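Local coordinates for protein glutathione transferase gst1-6 (Anopheles dirus, PDB 1V2A) that probably catalyses the conjugation of glutathione to electrophilic, often halogenated compounds, as expected of a homodimeric Delta-class detoxification enzyme, at residues D2-L7 and I51-D56; N46-I51 and V60-Y65; L81-P86 and A147-V152. One frame throughout, in Å; residues are numbered along the deposited sequence.

Interaction 1 (D2-L7 and I51-D56). With GTS (glutathione sulfonic acid), chain F.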
loop_
_atom_site.group_PDB
_atom_site.type_symbol
_atom_site.label_atom_id
_atom_site.label_comp_id
_atom_site.label_asym_id
_atom_site.label_seq_id
_atom_site.Cartn_x
_atom_site.Cartn_y
_atom_site.Cartn_z
ATOM N N ASP B 2 -21.985 -5.875 -5.349
ATOM C CA ASP B 2 -21.427 -7.223 -5.379
ATOM C C ASP B 2 -20.044 -7.213 -4.738
ATOM O O ASP B 2 -19.305 -6.226 -4.833
ATOM C CB ASP B 2 -21.318 -7.751 -6.815
ATOM C CG ASP B 2 -22.646 -7.749 -7.539
ATOM O OD1 ASP B 2 -23.694 -7.908 -6.871
ATOM O OD2 ASP B 2 -22.644 -7.603 -8.784
ATOM N N TYR B 3 -19.702 -8.318 -4.087
ATOM C CA TYR B 3 -18.421 -8.432 -3.415
ATOM C C TYR B 3 -17.764 -9.777 -3.699
ATOM O O TYR B 3 -18.010 -10.760 -2.997
ATOM C CB TYR B 3 -18.613 -8.250 -1.905
ATOM C CG TYR B 3 -17.322 -8.164 -1.125
ATOM C CD1 TYR B 3 -16.432 -7.107 -1.327
ATOM C CD2 TYR B 3 -16.989 -9.136 -0.180
ATOM C CE1 TYR B 3 -15.239 -7.017 -0.600
ATOM C CE2 TYR B 3 -15.800 -9.057 0.550
ATOM C CZ TYR B 3 -14.933 -7.995 0.336
ATOM O OH TYR B 3 -13.773 -7.903 1.070
ATOM N N TYR B 4 -16.940 -9.827 -4.740
ATOM C CA TYR B 4 -16.240 -11.062 -5.076
ATOM C C TYR B 4 -15.217 -11.258 -3.973
ATOM O O TYR B 4 -14.449 -10.346 -3.661
ATOM C CB TYR B 4 -15.577 -10.931 -6.440
ATOM C CG TYR B 4 -16.595 -10.630 -7.509
ATOM C CD1 TYR B 4 -17.053 -9.329 -7.714
ATOM C CD2 TYR B 4 -17.182 -11.660 -8.241
ATOM C CE1 TYR B 4 -18.077 -9.060 -8.616
ATOM C CE2 TYR B 4 -18.206 -11.406 -9.143
ATOM C CZ TYR B 4 -18.652 -10.108 -9.325
ATOM O OH TYR B 4 -19.678 -9.869 -10.201
ATOM N N TYR B 5 -15.213 -12.444 -3.375
ATOM C CA TYR B 5 -14.317 -12.694 -2.261
ATOM C C TYR B 5 -14.265 -14.164 -1.842
ATOM O O TYR B 5 -14.824 -15.053 -2.491
ATOM C CB TYR B 5 -14.817 -11.905 -1.056
ATOM C CG TYR B 5 -15.974 -12.612 -0.409
ATOM C CD1 TYR B 5 -15.902 -13.036 0.910
ATOM C CD2 TYR B 5 -17.092 -12.984 -1.160
ATOM C CE1 TYR B 5 -16.903 -13.826 1.467
ATOM C CE2 TYR B 5 -18.100 -13.773 -0.615
ATOM C CZ TYR B 5 -17.994 -14.197 0.698
ATOM O OH TYR B 5 -18.945 -15.038 1.231
ATOM N N SER B 6 -13.599 -14.374 -0.711
ATOM C CA SER B 6 -13.453 -15.671 -0.072
ATOM C C SER B 6 -12.930 -15.405 1.331
ATOM O O SER B 6 -11.870 -14.813 1.491
ATOM C CB SER B 6 -12.461 -16.547 -0.820
ATOM O OG SER B 6 -12.293 -17.770 -0.123
ATOM N N LEU B 7 -13.677 -15.837 2.340
ATOM C CA LEU B 7 -13.293 -15.645 3.737
ATOM C C LEU B 7 -11.938 -16.231 4.103
ATOM O O LEU B 7 -11.416 -15.947 5.178
ATOM C CB LEU B 7 -14.346 -16.248 4.669
ATOM C CG LEU B 7 -15.618 -15.428 4.871
ATOM C CD1 LEU B 7 -16.558 -16.158 5.814
ATOM C CD2 LEU B 7 -15.241 -14.060 5.433
ATOM N N ILE B 51 -9.121 -10.669 -5.603
ATOM C CA ILE B 51 -10.192 -10.436 -4.650
ATOM C C ILE B 51 -9.506 -9.880 -3.412
ATOM O O ILE B 51 -8.362 -10.231 -3.116
ATOM C CB ILE B 51 -10.960 -11.735 -4.305
ATOM C CG1 ILE B 51 -9.985 -12.846 -3.918
ATOM C CG2 ILE B 51 -11.798 -12.160 -5.486
ATOM C CD1 ILE B 51 -10.657 -14.197 -3.665
ATOM N N PRO B 52 -10.190 -9.013 -2.664
ATOM C CA PRO B 52 -11.550 -8.531 -2.888
ATOM C C PRO B 52 -11.732 -7.570 -4.055
ATOM O O PRO B 52 -10.835 -6.811 -4.396
ATOM C CB PRO B 52 -11.890 -7.877 -1.560
ATOM C CG PRO B 52 -10.577 -7.292 -1.160
ATOM C CD PRO B 52 -9.609 -8.398 -1.456
ATOM N N THR B 53 -12.919 -7.620 -4.651
ATOM C CA THR B 53 -13.304 -6.749 -5.759
ATOM C C THR B 53 -14.750 -6.357 -5.502
ATOM O O THR B 53 -15.620 -7.222 -5.439
ATOM C CB THR B 53 -13.247 -7.464 -7.119
ATOM O OG1 THR B 53 -11.885 -7.712 -7.471
ATOM C CG2 THR B 53 -13.873 -6.601 -8.199
ATOM N N LEU B 54 -14.997 -5.060 -5.349
ATOM C CA LEU B 54 -16.338 -4.547 -5.090
ATOM C C LEU B 54 -16.935 -3.962 -6.373
ATOM O O LEU B 54 -16.197 -3.577 -7.274
ATOM C CB LEU B 54 -16.269 -3.459 -4.013
ATOM C CG LEU B 54 -17.557 -2.744 -3.584
ATOM C CD1 LEU B 54 -18.466 -3.725 -2.870
ATOM C CD2 LEU B 54 -17.225 -1.569 -2.662
ATOM N N VAL B 55 -18.264 -3.916 -6.460
ATOM C CA VAL B 55 -18.947 -3.350 -7.624
ATOM C C VAL B 55 -20.229 -2.646 -7.166
ATOM O O VAL B 55 -21.293 -3.250 -7.108
ATOM C CB VAL B 55 -19.300 -4.445 -8.676
ATOM C CG1 VAL B 55 -19.869 -3.793 -9.934
ATOM C CG2 VAL B 55 -18.053 -5.253 -9.037
ATOM N N ASP B 56 -20.111 -1.366 -6.828
ATOM C CA ASP B 56 -21.239 -0.563 -6.359
ATOM C C ASP B 56 -21.886 0.188 -7.523
ATOM O O ASP B 56 -21.284 1.099 -8.092
ATOM C CB ASP B 56 -20.755 0.447 -5.313
ATOM C CG ASP B 56 -21.876 0.952 -4.419
ATOM O OD1 ASP B 56 -23.065 0.773 -4.781
ATOM O OD2 ASP B 56 -21.561 1.530 -3.351
HETATM N N1 GTS F . -3.621 -5.986 -2.227
HETATM C CA1 GTS F . -4.756 -6.793 -2.574
HETATM C C1 GTS F . -5.867 -6.334 -1.663
HETATM O O11 GTS F . -7.002 -6.391 -2.097
HETATM O O12 GTS F . -5.600 -5.900 -0.533
HETATM C CB1 GTS F . -4.376 -8.242 -2.372
HETATM C CG1 GTS F . -5.497 -9.243 -2.713
HETATM C CD1 GTS F . -4.944 -10.541 -3.278
HETATM O OE1 GTS F . -3.727 -10.725 -3.444
HETATM N N2 GTS F . -5.882 -11.443 -3.558
HETATM C CA2 GTS F . -5.528 -12.761 -4.098
HETATM C C2 GTS F . -6.028 -12.882 -5.498
HETATM O O2 GTS F . -7.147 -12.454 -5.805
HETATM C CB2 GTS F . -6.138 -13.940 -3.347
HETATM S SG2 GTS F . -5.700 -14.183 -1.594
HETATM O O1S GTS F . -6.052 -13.072 -0.770
HETATM O O2S GTS F . -6.417 -15.331 -1.171
HETATM O O3S GTS F . -4.290 -14.411 -1.457
HETATM N N3 GTS F . -5.187 -13.478 -6.331
HETATM C CA3 GTS F . -5.539 -13.675 -7.707
HETATM C C3 GTS F . -4.460 -13.211 -8.617
HETATM O O31 GTS F . -4.670 -13.361 -9.811
HETATM O O32 GTS F . -3.433 -12.725 -8.117
#
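Strands 2-5 and 53-56 run antiparallel (171° between their directions), pairing D2 with V55 and Y4 with T53 through two backbone hydrogen bonds each, while Y3 and L54 form the non-hydrogen-bonded pair between them. These are central strands of the thioredoxin-like sheet of the N-terminal domain, and P52, just before strand 53-56, is the cis-proline characteristic of that fold. Y3 and L54 share one sheet face. With CG anti to the backbone N (chi1 -172°), the Y3 side chain runs alongside the P52 ring, its CZ 3.6 Å from P52 CB; its hydroxyl is bonded to the carbonyl of C12. On the face of D2, Y4, T53 and V55, the Y4 ring presents its edge to the T53 carbonyl, and Y4 CE1 rests 3.8 Å from V55 CG2. Here D2 forms a salt bridge with K29 and also bonds to N27. I51 turns toward strand 2-5, its CG2 3.7 Å from Y4 O, and packs on L42 of helix 36-45. The cis bend turns the I51 backbone to glutathione sulfonic acid like a strand edge: I51 N donates to ligand O2 at 2.7 Å, and ligand N2 to I51 O at 2.8 Å.

Interaction 2 (N46-I51 and V60-Y65); sequences NPQHTI and VVWESY. With GTS (glutathione sulfonic acid), chain F.
The indole of W62 is met by two side-chain amides set very differently against it. N46 lays its amide over one face of the indole and nearly parallel to it, the two planes 25° apart and N46 CG 3.4 Å from W62 CD2. Q48 instead reaches the edge at the pyrrole nitrogen, its amide almost perpendicular to the ring (89°); the extended chain past CG carries the amide there, with Q48 CD 3.8 Å from W62 NE1. P47 meets the far end of the indole, its CD 3.8 Å from W62 CH2.

Beyond the indole, the segments face each other across water and ligand. One water accepts from T50 OG1 (2.8 Å) and from E63 N and donates to the ligand carboxylate oxygen O11, joining both segments to the glutamyl end of glutathione sulfonic acid; a link through a second water from T50 OG1 to the E63 carboxylate is doubtful. E63 bends back at chi2, so that its OE1 takes a bond from ligand N1 at 2.8 Å. S64 grips the glutamyl carboxylate twice, S64 N to O11 and S64 OG to O12, each 2.7 Å, and the amino end of helix 64-75 would probably favour its negative charge. E63 has a positive phi, as this position has in other glutathione transferases.

Residues 46-51 form the turn between helix 36-45 and strand 53-56, and 60-65 carry edge strand 59-62 into helix 64-75. The dimer interface lies alongside: W62 packs on Q94, and Y65 stacks on F97, both of the second subunit, while Y65 OH bonds to D99 of helix 86-115 in its own chain.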
loop_
_atom_site.group_PDB
_atom_site.type_symbol
_atom_site.label_atom_id
_atom_site.label_comp_id
_atom_site.label_asym_id
_atom_site.label_seq_id
_atom_site.Cartn_x
_atom_site.Cartn_y
_atom_site.Cartn_z
ATOM N N ASN B 46 -12.325 -6.412 -13.179
ATOM C CA ASN B 46 -11.048 -6.010 -12.573
ATOM C C ASN B 46 -9.916 -6.626 -13.395
ATOM O O ASN B 46 -9.573 -7.791 -13.230
ATOM C CB ASN B 46 -10.970 -6.506 -11.123
ATOM C CG ASN B 46 -9.595 -6.290 -10.490
ATOM O OD1 ASN B 46 -9.350 -6.710 -9.351
ATOM N ND2 ASN B 46 -8.698 -5.638 -11.218
ATOM N N PRO B 47 -9.315 -5.838 -14.289
ATOM C CA PRO B 47 -8.225 -6.322 -15.136
ATOM C C PRO B 47 -7.098 -7.013 -14.386
ATOM O O PRO B 47 -6.280 -7.701 -14.993
ATOM C CB PRO B 47 -7.762 -5.058 -15.850
ATOM C CG PRO B 47 -8.058 -3.985 -14.837
ATOM C CD PRO B 47 -9.433 -4.374 -14.376
ATOM N N GLN B 48 -7.048 -6.821 -13.071
ATOM C CA GLN B 48 -6.007 -7.445 -12.261
ATOM C C GLN B 48 -6.518 -8.776 -11.739
ATOM O O GLN B 48 -5.744 -9.640 -11.339
ATOM C CB GLN B 48 -5.610 -6.534 -11.087
ATOM C CG GLN B 48 -4.409 -7.040 -10.295
ATOM C CD GLN B 48 -3.740 -5.960 -9.454
ATOM O OE1 GLN B 48 -2.620 -6.145 -8.965
ATOM N NE2 GLN B 48 -4.419 -4.829 -9.285
ATOM N N HIS B 49 -7.839 -8.923 -11.764
ATOM C CA HIS B 49 -8.532 -10.120 -11.308
ATOM C C HIS B 49 -8.020 -10.638 -9.971
ATOM O O HIS B 49 -7.463 -11.729 -9.877
ATOM C CB HIS B 49 -8.479 -11.226 -12.382
ATOM C CG HIS B 49 -7.094 -11.641 -12.778
ATOM N ND1 HIS B 49 -6.240 -12.310 -11.926
ATOM C CD2 HIS B 49 -6.422 -11.496 -13.944
ATOM C CE1 HIS B 49 -5.104 -12.561 -12.551
ATOM N NE2 HIS B 49 -5.188 -12.077 -13.776
ATOM N N THR B 50 -8.217 -9.832 -8.936
ATOM C CA THR B 50 -7.815 -10.198 -7.590
ATOM C C THR B 50 -8.993 -9.908 -6.684
ATOM O O THR B 50 -9.792 -9.028 -6.974
ATOM C CB THR B 50 -6.644 -9.352 -7.090
ATOM O OG1 THR B 50 -7.097 -8.013 -6.848
ATOM C CG2 THR B 50 -5.526 -9.330 -8.118
ATOM N N ILE B 51 -9.121 -10.669 -5.603
ATOM C CA ILE B 51 -10.192 -10.436 -4.650
ATOM C C ILE B 51 -9.506 -9.880 -3.412
ATOM O O ILE B 51 -8.362 -10.231 -3.116
ATOM C CB ILE B 51 -10.960 -11.735 -4.305
ATOM C CG1 ILE B 51 -9.985 -12.846 -3.918
ATOM C CG2 ILE B 51 -11.798 -12.160 -5.486
ATOM C CD1 ILE B 51 -10.657 -14.197 -3.665
ATOM N N VAL B 60 -16.735 -0.108 -10.218
ATOM C CA VAL B 60 -15.828 -1.160 -9.764
ATOM C C VAL B 60 -14.708 -0.648 -8.863
ATOM O O VAL B 60 -14.186 0.436 -9.084
ATOM C CB VAL B 60 -15.199 -1.880 -10.970
ATOM C CG1 VAL B 60 -14.219 -2.928 -10.496
ATOM C CG2 VAL B 60 -16.294 -2.532 -11.806
ATOM N N VAL B 61 -14.336 -1.443 -7.859
ATOM C CA VAL B 61 -13.269 -1.068 -6.926
ATOM C C VAL B 61 -12.482 -2.263 -6.385
ATOM O O VAL B 61 -13.071 -3.235 -5.919
ATOM C CB VAL B 61 -13.843 -0.313 -5.705
ATOM C CG1 VAL B 61 -12.723 0.148 -4.814
ATOM C CG2 VAL B 61 -14.685 0.876 -6.170
ATOM N N TRP B 62 -11.153 -2.212 -6.444
ATOM C CA TRP B 62 -10.391 -3.319 -5.884
ATOM C C TRP B 62 -9.245 -2.837 -5.017
ATOM O O TRP B 62 -8.906 -1.659 -5.026
ATOM C CB TRP B 62 -9.942 -4.314 -6.971
ATOM C CG TRP B 62 -8.816 -3.920 -7.859
ATOM C CD1 TRP B 62 -7.493 -4.192 -7.672
ATOM C CD2 TRP B 62 -8.914 -3.249 -9.119
ATOM N NE1 TRP B 62 -6.761 -3.742 -8.746
ATOM C CE2 TRP B 62 -7.610 -3.162 -9.652
ATOM C CE3 TRP B 62 -9.982 -2.727 -9.861
ATOM C CZ2 TRP B 62 -7.340 -2.555 -10.879
ATOM C CZ3 TRP B 62 -9.715 -2.126 -11.083
ATOM C CH2 TRP B 62 -8.406 -2.051 -11.581
ATOM N N GLU B 63 -8.673 -3.766 -4.256
ATOM C CA GLU B 63 -7.620 -3.506 -3.281
ATOM C C GLU B 63 -8.447 -3.281 -2.023
ATOM O O GLU B 63 -9.117 -2.251 -1.890
ATOM C CB GLU B 63 -6.811 -2.228 -3.567
ATOM C CG GLU B 63 -5.683 -2.329 -4.596
ATOM C CD GLU B 63 -4.604 -3.333 -4.221
ATOM O OE1 GLU B 63 -4.210 -3.409 -3.037
ATOM O OE2 GLU B 63 -4.139 -4.040 -5.132
ATOM N N SER B 64 -8.408 -4.259 -1.125
ATOM C CA SER B 64 -9.132 -4.221 0.133
ATOM C C SER B 64 -9.106 -2.841 0.780
ATOM O O SER B 64 -10.061 -2.418 1.433
ATOM C CB SER B 64 -8.525 -5.254 1.096
ATOM O OG SER B 64 -7.162 -4.962 1.402
ATOM N N TYR B 65 -7.999 -2.142 0.598
ATOM C CA TYR B 65 -7.839 -0.821 1.183
ATOM C C TYR B 65 -8.652 0.235 0.450
ATOM O O TYR B 65 -9.218 1.129 1.074
ATOM C CB TYR B 65 -6.364 -0.435 1.182
ATOM C CG TYR B 65 -5.487 -1.505 1.769
ATOM C CD1 TYR B 65 -4.999 -2.538 0.983
ATOM C CD2 TYR B 65 -5.169 -1.504 3.124
ATOM C CE1 TYR B 65 -4.209 -3.552 1.535
ATOM C CE2 TYR B 65 -4.380 -2.517 3.687
ATOM C CZ TYR B 65 -3.910 -3.535 2.884
ATOM O OH TYR B 65 -3.184 -4.562 3.437
HETATM N N1 GTS F . -3.621 -5.986 -2.227
HETATM C CA1 GTS F . -4.756 -6.793 -2.574
HETATM C C1 GTS F . -5.867 -6.334 -1.663
HETATM O O11 GTS F . -7.002 -6.391 -2.097
HETATM O O12 GTS F . -5.600 -5.900 -0.533
HETATM C CB1 GTS F . -4.376 -8.242 -2.372
HETATM C CG1 GTS F . -5.497 -9.243 -2.713
HETATM C CD1 GTS F . -4.944 -10.541 -3.278
HETATM O OE1 GTS F . -3.727 -10.725 -3.444
HETATM N N2 GTS F . -5.882 -11.443 -3.558
HETATM C CA2 GTS F . -5.528 -12.761 -4.098
HETATM C C2 GTS F . -6.028 -12.882 -5.498
HETATM O O2 GTS F . -7.147 -12.454 -5.805
HETATM C CB2 GTS F . -6.138 -13.940 -3.347
HETATM S SG2 GTS F . -5.700 -14.183 -1.594
HETATM O O1S GTS F . -6.052 -13.072 -0.770
HETATM O O2S GTS F . -6.417 -15.331 -1.171
HETATM O O3S GTS F . -4.290 -14.411 -1.457
HETATM N N3 GTS F . -5.187 -13.478 -6.331
HETATM C CA3 GTS F . -5.539 -13.675 -7.707
HETATM C C3 GTS F . -4.460 -13.211 -8.617
HETATM O O31 GTS F . -4.670 -13.361 -9.811
HETATM O O32 GTS F . -3.433 -12.725 -8.117
HETATM O O HOH W 1 -4.691 -6.296 -5.903
HETATM O O HOH W 2 -8.158 -6.883 -4.512
#

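Interaction 3 (L81-P86 and A147-V152); sequences LYPKDP and ADHLTV
L81 O receives the backbone N-H of V152 at 2.8 Å, in the carbonyl plane and on a lone pair, the one hydrogen bond between the segments, and the chains close in so far that the CA atoms of L81 and T151 are 3.8 Å apart. Apolar groups fill in around this bond. L81 and L150 run side by side, CD2 of L81 3.8 Å from CD2 of L150, and both abut helix 13-22. Y82 and V152 slant across one another, with Y82 CD1 3.8 Å from V152 CG2; together they pack on V72 and V92 of helices 64-75 and 86-115. P83 comes from the opposite direction to H149 and sets its CG in the plane of the imidazole, 3.8 Å from H149 NE2.

A second shell positions these groups. T151 is the N-cap of helix 152-162: its OG1, held between the backbone N and the carbonyl carbon (chi1 64°), takes the N-H of A153, while D154 accepts from T151 N, in keeping with the T-x-x-D signature of the N-capping box familiar from this helix in glutathione transferases. Y82 OH bonds to N93, and R89 gathers the carbonyls of Y82 and P83. D85 caps the start of helix 86-115 at K87 N. The contact thus ties the linker between the two domains to the start of a helix in the C-terminal one.

L81 O thus accepts a first-turn N-H that has no acceptor within the helix. H149 ND1 donates to D148 OD1 (2.9 Å, 168°), and its NE2 is bonded to the carbonyl of T80; since a carbonyl can only accept, the imidazole is probably doubly protonated and its charge offset by D148.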
loop_
_atom_site.group_PDB
_atom_site.type_symbol
_atom_site.label_atom_id
_atom_site.label_comp_id
_atom_site.label_asym_id
_atom_site.label_seq_id
_atom_site.Cartn_x
_atom_site.Cartn_y
_atom_site.Cartn_z
ATOM N N LEU B 81 -14.207 6.186 11.985
ATOM C CA LEU B 81 -13.413 5.075 11.460
ATOM C C LEU B 81 -12.329 5.596 10.524
ATOM O O LEU B 81 -11.334 4.920 10.272
ATOM C CB LEU B 81 -14.297 4.075 10.704
ATOM C CG LEU B 81 -15.305 3.253 11.515
ATOM C CD1 LEU B 81 -16.030 2.272 10.599
ATOM C CD2 LEU B 81 -14.575 2.516 12.630
ATOM N N TYR B 82 -12.539 6.799 9.998
ATOM C CA TYR B 82 -11.571 7.421 9.111
ATOM C C TYR B 82 -11.622 8.947 9.288
ATOM O O TYR B 82 -12.122 9.679 8.434
ATOM C CB TYR B 82 -11.853 7.028 7.660
ATOM C CG TYR B 82 -10.706 7.329 6.722
ATOM C CD1 TYR B 82 -9.437 6.785 6.942
ATOM C CD2 TYR B 82 -10.881 8.167 5.621
ATOM C CE1 TYR B 82 -8.370 7.075 6.090
ATOM C CE2 TYR B 82 -9.825 8.458 4.764
ATOM C CZ TYR B 82 -8.571 7.912 5.002
ATOM O OH TYR B 82 -7.525 8.206 4.144
ATOM N N PRO B 83 -11.094 9.441 10.419
ATOM C CA PRO B 83 -11.051 10.862 10.770
ATOM C C PRO B 83 -10.584 11.819 9.666
ATOM O O PRO B 83 -9.629 11.544 8.937
ATOM C CB PRO B 83 -10.125 10.880 11.982
ATOM C CG PRO B 83 -10.435 9.581 12.643
ATOM C CD PRO B 83 -10.478 8.623 11.479
ATOM N N LYS B 84 -11.264 12.958 9.576
ATOM C CA LYS B 84 -10.961 13.978 8.584
ATOM C C LYS B 84 -9.759 14.849 8.934
ATOM O O LYS B 84 -9.126 15.423 8.043
ATOM C CB LYS B 84 -12.190 14.862 8.370
ATOM C CG LYS B 84 -13.328 14.128 7.691
ATOM C CD LYS B 84 -14.550 15.005 7.546
ATOM C CE LYS B 84 -15.503 14.408 6.539
ATOM N NZ LYS B 84 -14.822 14.229 5.227
ATOM N N ASP B 85 -9.442 14.960 10.223
ATOM C CA ASP B 85 -8.303 15.771 10.636
ATOM C C ASP B 85 -7.000 15.191 10.098
ATOM O O ASP B 85 -6.567 14.120 10.515
ATOM C CB ASP B 85 -8.221 15.871 12.151
ATOM C CG ASP B 85 -6.849 16.291 12.618
ATOM O OD1 ASP B 85 -6.303 17.260 12.052
ATOM O OD2 ASP B 85 -6.308 15.656 13.545
ATOM N N PRO B 86 -6.354 15.905 9.162
ATOM C CA PRO B 86 -5.094 15.484 8.540
ATOM C C PRO B 86 -4.027 15.036 9.527
ATOM O O PRO B 86 -3.160 14.241 9.182
ATOM C CB PRO B 86 -4.674 16.721 7.746
ATOM C CG PRO B 86 -5.990 17.316 7.357
ATOM C CD PRO B 86 -6.768 17.224 8.651
ATOM N N ALA B 147 -5.063 5.481 16.423
ATOM C CA ALA B 147 -5.675 6.574 17.161
ATOM C C ALA B 147 -6.143 6.137 18.537
ATOM O O ALA B 147 -5.829 5.034 18.985
ATOM C CB ALA B 147 -6.853 7.147 16.362
ATOM N N ASP B 148 -6.890 7.021 19.192
ATOM C CA ASP B 148 -7.434 6.776 20.521
ATOM C C ASP B 148 -8.789 6.066 20.401
ATOM O O ASP B 148 -9.567 5.994 21.353
ATOM C CB ASP B 148 -7.589 8.109 21.262
ATOM C CG ASP B 148 -8.693 8.982 20.674
ATOM O OD1 ASP B 148 -8.969 8.877 19.456
ATOM O OD2 ASP B 148 -9.279 9.780 21.435
ATOM N N HIS B 149 -9.068 5.549 19.212
ATOM C CA HIS B 149 -10.303 4.822 18.956
ATOM C C HIS B 149 -10.139 3.998 17.676
ATOM O O HIS B 149 -9.228 4.232 16.887
ATOM C CB HIS B 149 -11.501 5.781 18.816
ATOM C CG HIS B 149 -11.484 6.594 17.561
ATOM N ND1 HIS B 149 -10.783 7.776 17.447
ATOM C CD2 HIS B 149 -12.027 6.362 16.343
ATOM C CE1 HIS B 149 -10.891 8.232 16.211
ATOM N NE2 HIS B 149 -11.640 7.392 15.520
ATOM N N LEU B 150 -11.037 3.040 17.477
ATOM C CA LEU B 150 -11.001 2.174 16.305
ATOM C C LEU B 150 -11.128 2.946 14.990
ATOM O O LEU B 150 -11.892 3.903 14.886
ATOM C CB LEU B 150 -12.133 1.149 16.395
ATOM C CG LEU B 150 -12.195 0.042 15.346
ATOM C CD1 LEU B 150 -11.527 -1.219 15.894
ATOM C CD2 LEU B 150 -13.654 -0.246 15.006
ATOM N N THR B 151 -10.371 2.515 13.986
ATOM C CA THR B 151 -10.406 3.125 12.664
ATOM C C THR B 151 -10.260 1.990 11.656
ATOM O O THR B 151 -10.155 0.824 12.039
ATOM C CB THR B 151 -9.246 4.140 12.459
ATOM O OG1 THR B 151 -7.982 3.464 12.504
ATOM C CG2 THR B 151 -9.274 5.208 13.538
ATOM N N VAL B 152 -10.261 2.320 10.372
ATOM C CA VAL B 152 -10.104 1.304 9.344
ATOM C C VAL B 152 -8.746 0.624 9.455
ATOM O O VAL B 152 -8.524 -0.442 8.873
ATOM C CB VAL B 152 -10.234 1.917 7.949
ATOM C CG1 VAL B 152 -11.655 2.401 7.740
ATOM C CG2 VAL B 152 -9.277 3.072 7.809
#

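How the interactions relate
Interactions 1 and 2 lie in the thioredoxin-like N-terminal domain with centres 8 Å apart and I51 in common. Their segments alternate along the chain, and strands 53-56 and 59-62 are neighbours in one sheet, where L54 N approaches V61 O at 2.7 Å. Both touch glutathione sulfonic acid: the first meets its cysteinyl part, while the second adds a grip on the glutamyl end and borders the second subunit. Interaction 3 follows in sequence, its centre about 24 Å from either of the others, joining the linker after helix 64-75 to the start of helix 152-162. Helix 64-75 begins at the ligand in interaction 2 and packs against interaction 3, connecting the glutathione site with the helical domain.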